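Local atomic coordinates of Cry23AA1 (Bacillus thuringiensis, PDB entry 4RHZ), a protein that forms a binary complex with Cry37Aa1, binds zinc and, as an aerolysin-family crystal protein, probably acts as a pore-forming toxin. Residues W75-T80 with H132-S137; A150-Q155 with L225-Q230. All coordinates share one frame; numbering follows the deposited sequence.

How the contacts relate
Both contacts are antiparallel strand pairs in one large sheet, their centres about 11 Å apart, and they share no strand: contact 1 joins strands 67-90 and 126-142, contact 2 joins 146-179 and 211-235. Contact 1 is partly buried, with threonines on an exposed face and a zinc ion on the other. Contact 2 is buried almost throughout, and isoleucines share it with the long side chains of Gln155, Arg226 and Gln230. The two meet where Asp136 OD1 lies 2.5 Å from Ser227 OG and 2.6 Å from Tyr152 OH, both probable hydrogen bonds, and where Trp134 CH2 packs 3.5 Å from Arg226 N. Metal chemistry thus marks contact 1, while contact 2 mixes aliphatic packing with buried amides.

Contact 1: residues W75-T80 with H132-S137; sequences WTETHT and HTWSDS. With ZN (zinc ion), chain C.
Trp75 with Trp134 and Glu77 with His132 form two antiparallel hydrogen-bonded pairs, and between them Thr76 faces Thr133 as a non-hydrogen-bonded pair. Four backbone bonds document this register, among them Trp75 N to Trp134 O at 2.8 Å and His132 N to Glu77 O at 2.7 Å. The carbonyl of Trp75 also receives a CA-H...O contact from Thr133 CA, 3.2 Å away.

On the tryptophan face the two indoles touch through one carbon each: Trp134 CD1 comes to the edge of the Trp75 ring, near its plane, 4.2 Å from Trp75 CE3. Glu77 CG comes to the indole edge of Trp134, 3.4 Å from NE1, and the carboxylate is turned 71° from the ring plane. Its placement follows from chi1 of 71°, which sets CG between the backbone N and the carbonyl carbon, with the chain extended beyond. Glu77 OE1 reaches on to Gly224 N by a weak hydrogen bond.

The metal occupies the same face. His79 NE2 binds zinc at 2.1 Å. His132 NE2 is 2.8 Å from zinc and His132 CD2 nearly as close at 2.9 Å; with a second conformer deposited, the ligation geometry of this copy is doubtful. The imidazoles meet rim to rim, with planes at 29°. Glu130 completes the protein ligands, so zinc links adjacent strands 67-90 and 126-142, adding a side-chain tie to their backbone bonds.

Contact 2: residues A150-Q155 with L225-Q230; sequences AAYIIQ and LRSIIQ
The segments 150-155 and 225-230 run antiparallel at 161°, their axes approaching to 4.6 Å. Ala151 with Gln230 and Ile153 with Ile228 are hydrogen-bonded pairs, with Ile153 N to Ile228 O at 2.8 Å. At the far end the regular register breaks: Gln155 N bonds Arg226 O, but Gln155 O takes the N-H of Leu225 at 2.6 Å. Leu225 and Arg226 therefore both face Gln155, a classic beta bulge.

On one face Ile153 and Ile228 meet through their branch points, CB to CB at 3.9 Å. Farther along this face Gln155 and Arg226 lie side by side, the amide and guanidinium planes 49° apart. A water donates to Gln155 OE1 at 2.8 Å and accepts only weakly from Arg226 NE; Gln155 NE2 is held by Asn51. On the opposite face Tyr152 CG stands anti to the backbone N (chi1 -166°), and the ring leans across segment 225-230. There CD1 meets Ile229 CG1 at 4.1 Å, and CE1 reaches Ser227 CB at 3.8 Å.

Around the pair, strand 50-61 bonds to the outer edge of 150-155, and strand 246-254 flanks 225-230. Strands 67-90 and 126-142 cover the tyrosine side, where Phe73 stacks on Tyr152. Gln230, from the isoleucine face, hydrogen-bonds to Cys99 and Lys97 of the Cry37Aa1 chain, placing this face at the binary interface.

Contact 1: residues W75-T80 with H132-S137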
loop_
_atom_site.group_PDB
_atom_site.type_symbol
_atom_site.label_atom_id
_atom_site.label_comp_id
_atom_site.label_asym_id
_atom_site.label_seq_id
_atom_site.Cartn_x
_atom_site.Cartn_y
_atom_site.Cartn_z
ATOM N N TRP A 75 -13.209 -12.477 -9.942
ATOM C CA TRP A 75 -12.705 -11.163 -10.272
ATOM C C TRP A 75 -11.256 -11.167 -10.790
ATOM O O TRP A 75 -10.391 -11.871 -10.266
ATOM C CB TRP A 75 -12.846 -10.233 -9.073
ATOM C CG TRP A 75 -12.781 -8.809 -9.456
ATOM C CD1 TRP A 75 -13.708 -8.095 -10.177
ATOM C CD2 TRP A 75 -11.710 -7.904 -9.158
ATOM N NE1 TRP A 75 -13.271 -6.783 -10.341
ATOM C CE2 TRP A 75 -12.048 -6.650 -9.722
ATOM C CE3 TRP A 75 -10.501 -8.031 -8.452
ATOM C CZ2 TRP A 75 -11.214 -5.522 -9.599
ATOM C CZ3 TRP A 75 -9.663 -6.907 -8.330
ATOM C CH2 TRP A 75 -10.023 -5.671 -8.898
ATOM N N THR A 76 -11.011 -10.406 -11.841
ATOM C CA THR A 76 -9.663 -10.336 -12.411
ATOM C C THR A 76 -9.068 -8.953 -12.138
ATOM O O THR A 76 -9.599 -7.954 -12.582
ATOM C CB THR A 76 -9.605 -10.721 -13.904
ATOM O OG1 THR A 76 -10.665 -10.055 -14.588
ATOM C CG2 THR A 76 -9.782 -12.182 -14.089
ATOM N N GLU A 77 -8.047 -8.932 -11.301
ATOM C CA GLU A 77 -7.358 -7.694 -10.918
ATOM C C GLU A 77 -6.080 -7.598 -11.750
ATOM O O GLU A 77 -5.408 -8.603 -12.044
ATOM C CB GLU A 77 -6.955 -7.695 -9.446
ATOM C CG GLU A 77 -5.782 -8.690 -9.079
ATOM C CD GLU A 77 -5.053 -8.289 -7.772
ATOM O OE1 GLU A 77 -5.741 -7.640 -6.926
ATOM O OE2 GLU A 77 -3.837 -8.589 -7.606
ATOM N N THR A 78 -5.779 -6.394 -12.174
ATOM C CA THR A 78 -4.551 -6.192 -12.917
ATOM C C THR A 78 -3.721 -5.438 -11.962
ATOM O O THR A 78 -4.160 -4.425 -11.431
ATOM C CB THR A 78 -4.740 -5.446 -14.256
ATOM O OG1 THR A 78 -5.359 -6.342 -15.204
ATOM C CG2 THR A 78 -3.350 -5.028 -14.844
ATOM N N HIS A 79 -2.539 -5.964 -11.687
ATOM C CA HIS A 79 -1.708 -5.243 -10.780
ATOM C C HIS A 79 -0.135 -5.170 -11.006
ATOM O O HIS A 79 0.484 -6.071 -11.629
ATOM C CB HIS A 79 -2.015 -5.782 -9.460
ATOM C CG HIS A 79 -1.058 -6.835 -9.065
ATOM N ND1 HIS A 79 0.188 -6.531 -8.564
ATOM C CD2 HIS A 79 -1.158 -8.177 -9.069
ATOM C CE1 HIS A 79 0.832 -7.652 -8.283
ATOM N NE2 HIS A 79 0.040 -8.664 -8.600
ATOM N N THR A 80 0.466 -4.127 -10.394
ATOM C CA THR A 80 1.812 -3.616 -10.727
ATOM C C THR A 80 2.898 -3.705 -9.599
ATOM O O THR A 80 2.609 -3.474 -8.423
ATOM C CB THR A 80 1.650 -2.152 -11.232
ATOM O OG1 THR A 80 0.830 -2.135 -12.392
ATOM C CG2 THR A 80 2.953 -1.526 -11.674
ATOM N N HIS A 132 -4.507 -11.115 -12.154
ATOM C CA HIS A 132 -4.806 -12.220 -11.287
ATOM C C HIS A 132 -6.325 -12.417 -11.257
ATOM O O HIS A 132 -7.109 -11.465 -11.341
ATOM C CB HIS A 132 -4.145 -12.049 -9.915
ATOM C CG HIS A 132 -2.707 -12.486 -9.885
ATOM N ND1 HIS A 132 -2.280 -13.689 -10.415
ATOM C CD2 HIS A 132 -1.596 -11.874 -9.412
ATOM C CE1 HIS A 132 -0.974 -13.805 -10.254
ATOM N NE2 HIS A 132 -0.539 -12.722 -9.640
ATOM N N THR A 133 -6.731 -13.676 -11.249
ATOM C CA THR A 133 -8.154 -14.003 -11.269
ATOM C C THR A 133 -8.438 -14.557 -9.896
ATOM O O THR A 133 -7.911 -15.618 -9.537
ATOM C CB THR A 133 -8.501 -15.030 -12.373
ATOM O OG1 THR A 133 -8.271 -14.412 -13.645
ATOM C CG2 THR A 133 -10.013 -15.442 -12.297
ATOM N N TRP A 134 -9.172 -13.777 -9.108
ATOM C CA TRP A 134 -9.712 -14.231 -7.818
ATOM C C TRP A 134 -10.997 -15.042 -8.117
ATOM O O TRP A 134 -11.769 -14.676 -8.967
ATOM C CB TRP A 134 -10.027 -13.023 -6.910
ATOM C CG TRP A 134 -8.802 -12.216 -6.563
ATOM C CD1 TRP A 134 -8.162 -11.337 -7.376
ATOM C CD2 TRP A 134 -8.066 -12.229 -5.325
ATOM N NE1 TRP A 134 -7.058 -10.812 -6.734
ATOM C CE2 TRP A 134 -6.981 -11.334 -5.473
ATOM C CE3 TRP A 134 -8.201 -12.925 -4.134
ATOM C CZ2 TRP A 134 -6.022 -11.121 -4.469
ATOM C CZ3 TRP A 134 -7.275 -12.715 -3.129
ATOM C CH2 TRP A 134 -6.179 -11.815 -3.313
ATOM N N SER A 135 -11.165 -16.183 -7.474
ATOM C CA SER A 135 -12.419 -16.923 -7.574
ATOM C C SER A 135 -12.780 -17.530 -6.218
ATOM O O SER A 135 -11.962 -18.148 -5.561
ATOM C CB SER A 135 -12.336 -17.973 -8.700
ATOM O OG SER A 135 -12.192 -17.319 -9.964
ATOM N N ASP A 136 -13.998 -17.324 -5.768
ATOM C CA ASP A 136 -14.295 -17.788 -4.448
ATOM C C ASP A 136 -15.752 -18.254 -4.454
ATOM O O ASP A 136 -16.587 -17.739 -5.236
ATOM C CB ASP A 136 -14.124 -16.604 -3.460
ATOM C CG ASP A 136 -12.637 -16.242 -3.161
ATOM O OD1 ASP A 136 -12.175 -15.142 -3.607
ATOM O OD2 ASP A 136 -11.958 -17.013 -2.440
ATOM N N SER A 137 -16.085 -19.183 -3.566
ATOM C CA SER A 137 -17.488 -19.540 -3.397
ATOM C C SER A 137 -17.714 -20.143 -2.061
ATOM O O SER A 137 -16.775 -20.564 -1.381
ATOM C CB SER A 137 -17.990 -20.469 -4.482
ATOM O OG SER A 137 -17.272 -21.629 -4.384
HETATM ZN ZN ZN C . 0.834 -10.568 -8.511
#

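Contact 2: residues A150-Q155 with L225-Q230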
loop_
_atom_site.group_PDB
_atom_site.type_symbol
_atom_site.label_atom_id
_atom_site.label_comp_id
_atom_site.label_asym_id
_atom_site.label_seq_id
_atom_site.Cartn_x
_atom_site.Cartn_y
_atom_site.Cartn_z
ATOM N N ALA A 150 -24.857 -11.425 -0.418
ATOM C CA ALA A 150 -23.480 -11.886 -0.282
ATOM C C ALA A 150 -22.671 -10.900 -1.146
ATOM O O ALA A 150 -22.865 -10.821 -2.395
ATOM C CB ALA A 150 -23.279 -13.361 -0.751
ATOM N N ALA A 151 -21.867 -10.088 -0.475
ATOM C CA ALA A 151 -21.037 -9.057 -1.193
ATOM C C ALA A 151 -19.588 -9.579 -1.304
ATOM O O ALA A 151 -19.020 -10.068 -0.347
ATOM C CB ALA A 151 -21.095 -7.699 -0.442
ATOM N N TYR A 152 -19.003 -9.466 -2.478
ATOM C CA TYR A 152 -17.603 -9.880 -2.680
ATOM C C TYR A 152 -16.686 -8.679 -2.436
ATOM O O TYR A 152 -16.843 -7.615 -3.064
ATOM C CB TYR A 152 -17.475 -10.389 -4.139
ATOM C CG TYR A 152 -16.227 -11.163 -4.438
ATOM C CD1 TYR A 152 -15.731 -12.093 -3.522
ATOM C CD2 TYR A 152 -15.602 -11.050 -5.681
ATOM C CE1 TYR A 152 -14.624 -12.849 -3.826
ATOM C CE2 TYR A 152 -14.459 -11.789 -5.972
ATOM C CZ TYR A 152 -14.003 -12.665 -5.072
ATOM O OH TYR A 152 -12.940 -13.434 -5.379
ATOM N N ILE A 153 -15.770 -8.838 -1.484
ATOM C CA ILE A 153 -14.898 -7.764 -1.021
ATOM C C ILE A 153 -13.452 -8.119 -1.435
ATOM O O ILE A 153 -12.997 -9.250 -1.151
ATOM C CB ILE A 153 -14.821 -7.662 0.548
ATOM C CG1 ILE A 153 -16.104 -7.140 1.267
ATOM C CG2 ILE A 153 -13.750 -6.708 0.956
ATOM C CD1 ILE A 153 -17.146 -6.607 0.392
ATOM N N ILE A 154 -12.734 -7.183 -2.083
ATOM C CA ILE A 154 -11.291 -7.365 -2.343
ATOM C C ILE A 154 -10.501 -6.364 -1.475
ATOM O O ILE A 154 -10.787 -5.152 -1.483
ATOM C CB ILE A 154 -10.986 -7.321 -3.861
ATOM C CG1 ILE A 154 -9.671 -8.044 -4.211
ATOM C CG2 ILE A 154 -10.992 -5.917 -4.391
ATOM C CD1 ILE A 154 -8.487 -7.539 -3.497
ATOM N N GLN A 155 -9.581 -6.878 -0.686
ATOM C CA GLN A 155 -8.800 -6.076 0.178
ATOM C C GLN A 155 -7.464 -5.692 -0.536
ATOM O O GLN A 155 -6.603 -6.532 -0.735
ATOM C CB GLN A 155 -8.546 -6.808 1.487
ATOM C CG GLN A 155 -7.813 -6.009 2.460
ATOM C CD GLN A 155 -7.751 -6.645 3.802
ATOM O OE1 GLN A 155 -6.683 -7.080 4.253
ATOM N NE2 GLN A 155 -8.918 -6.726 4.476
ATOM N N LEU A 225 -4.793 -8.102 -1.694
ATOM C CA LEU A 225 -4.179 -8.932 -0.701
ATOM C C LEU A 225 -4.987 -10.149 -0.321
ATOM O O LEU A 225 -4.403 -11.174 0.030
ATOM C CB LEU A 225 -3.928 -8.157 0.562
ATOM C CG LEU A 225 -3.157 -6.851 0.458
ATOM C CD1 LEU A 225 -3.365 -6.139 1.802
ATOM C CD2 LEU A 225 -1.622 -7.147 0.206
ATOM N N ARG A 226 -6.321 -10.004 -0.318
ATOM C CA ARG A 226 -7.251 -11.075 0.041
ATOM C C ARG A 226 -8.666 -10.716 -0.337
ATOM O O ARG A 226 -8.985 -9.507 -0.537
ATOM C CB ARG A 226 -7.186 -11.458 1.486
ATOM C CG ARG A 226 -7.089 -10.305 2.389
ATOM C CD ARG A 226 -7.896 -10.583 3.538
ATOM N NE ARG A 226 -7.140 -10.733 4.737
ATOM C CZ ARG A 226 -7.419 -11.631 5.696
ATOM N NH1 ARG A 226 -8.434 -12.505 5.569
ATOM N NH2 ARG A 226 -6.658 -11.661 6.788
ATOM N N SER A 227 -9.471 -11.772 -0.527
ATOM C CA SER A 227 -10.878 -11.679 -0.888
ATOM C C SER A 227 -11.665 -12.111 0.363
ATOM O O SER A 227 -11.183 -12.906 1.195
ATOM C CB SER A 227 -11.203 -12.549 -2.112
ATOM O OG SER A 227 -10.989 -13.944 -1.784
ATOM N N ILE A 228 -12.827 -11.500 0.544
ATOM C CA ILE A 228 -13.715 -11.814 1.634
ATOM C C ILE A 228 -15.156 -11.892 1.018
ATOM O O ILE A 228 -15.491 -11.140 0.062
ATOM C CB ILE A 228 -13.646 -10.707 2.681
ATOM C CG1 ILE A 228 -12.325 -10.757 3.419
ATOM C CG2 ILE A 228 -14.766 -10.859 3.741
ATOM C CD1 ILE A 228 -12.048 -9.493 4.245
ATOM N N ILE A 229 -15.979 -12.822 1.518
ATOM C CA ILE A 229 -17.413 -12.872 1.153
ATOM C C ILE A 229 -18.176 -12.381 2.345
ATOM O O ILE A 229 -18.085 -12.952 3.436
ATOM C CB ILE A 229 -17.844 -14.263 0.770
ATOM C CG1 ILE A 229 -17.169 -14.617 -0.575
ATOM C CG2 ILE A 229 -19.364 -14.306 0.627
ATOM C CD1 ILE A 229 -17.242 -16.058 -0.939
ATOM N N GLN A 230 -18.885 -11.280 2.185
ATOM C CA GLN A 230 -19.482 -10.672 3.329
ATOM C C GLN A 230 -20.995 -10.923 3.225
ATOM O O GLN A 230 -21.646 -10.505 2.252
ATOM C CB GLN A 230 -19.173 -9.148 3.289
ATOM C CG GLN A 230 -19.990 -8.287 4.212
ATOM C CD GLN A 230 -19.917 -6.805 3.863
ATOM O OE1 GLN A 230 -18.857 -6.185 4.051
ATOM N NE2 GLN A 230 -21.051 -6.209 3.438
HETATM O O HOH W 1 -6.201 -8.461 6.629
#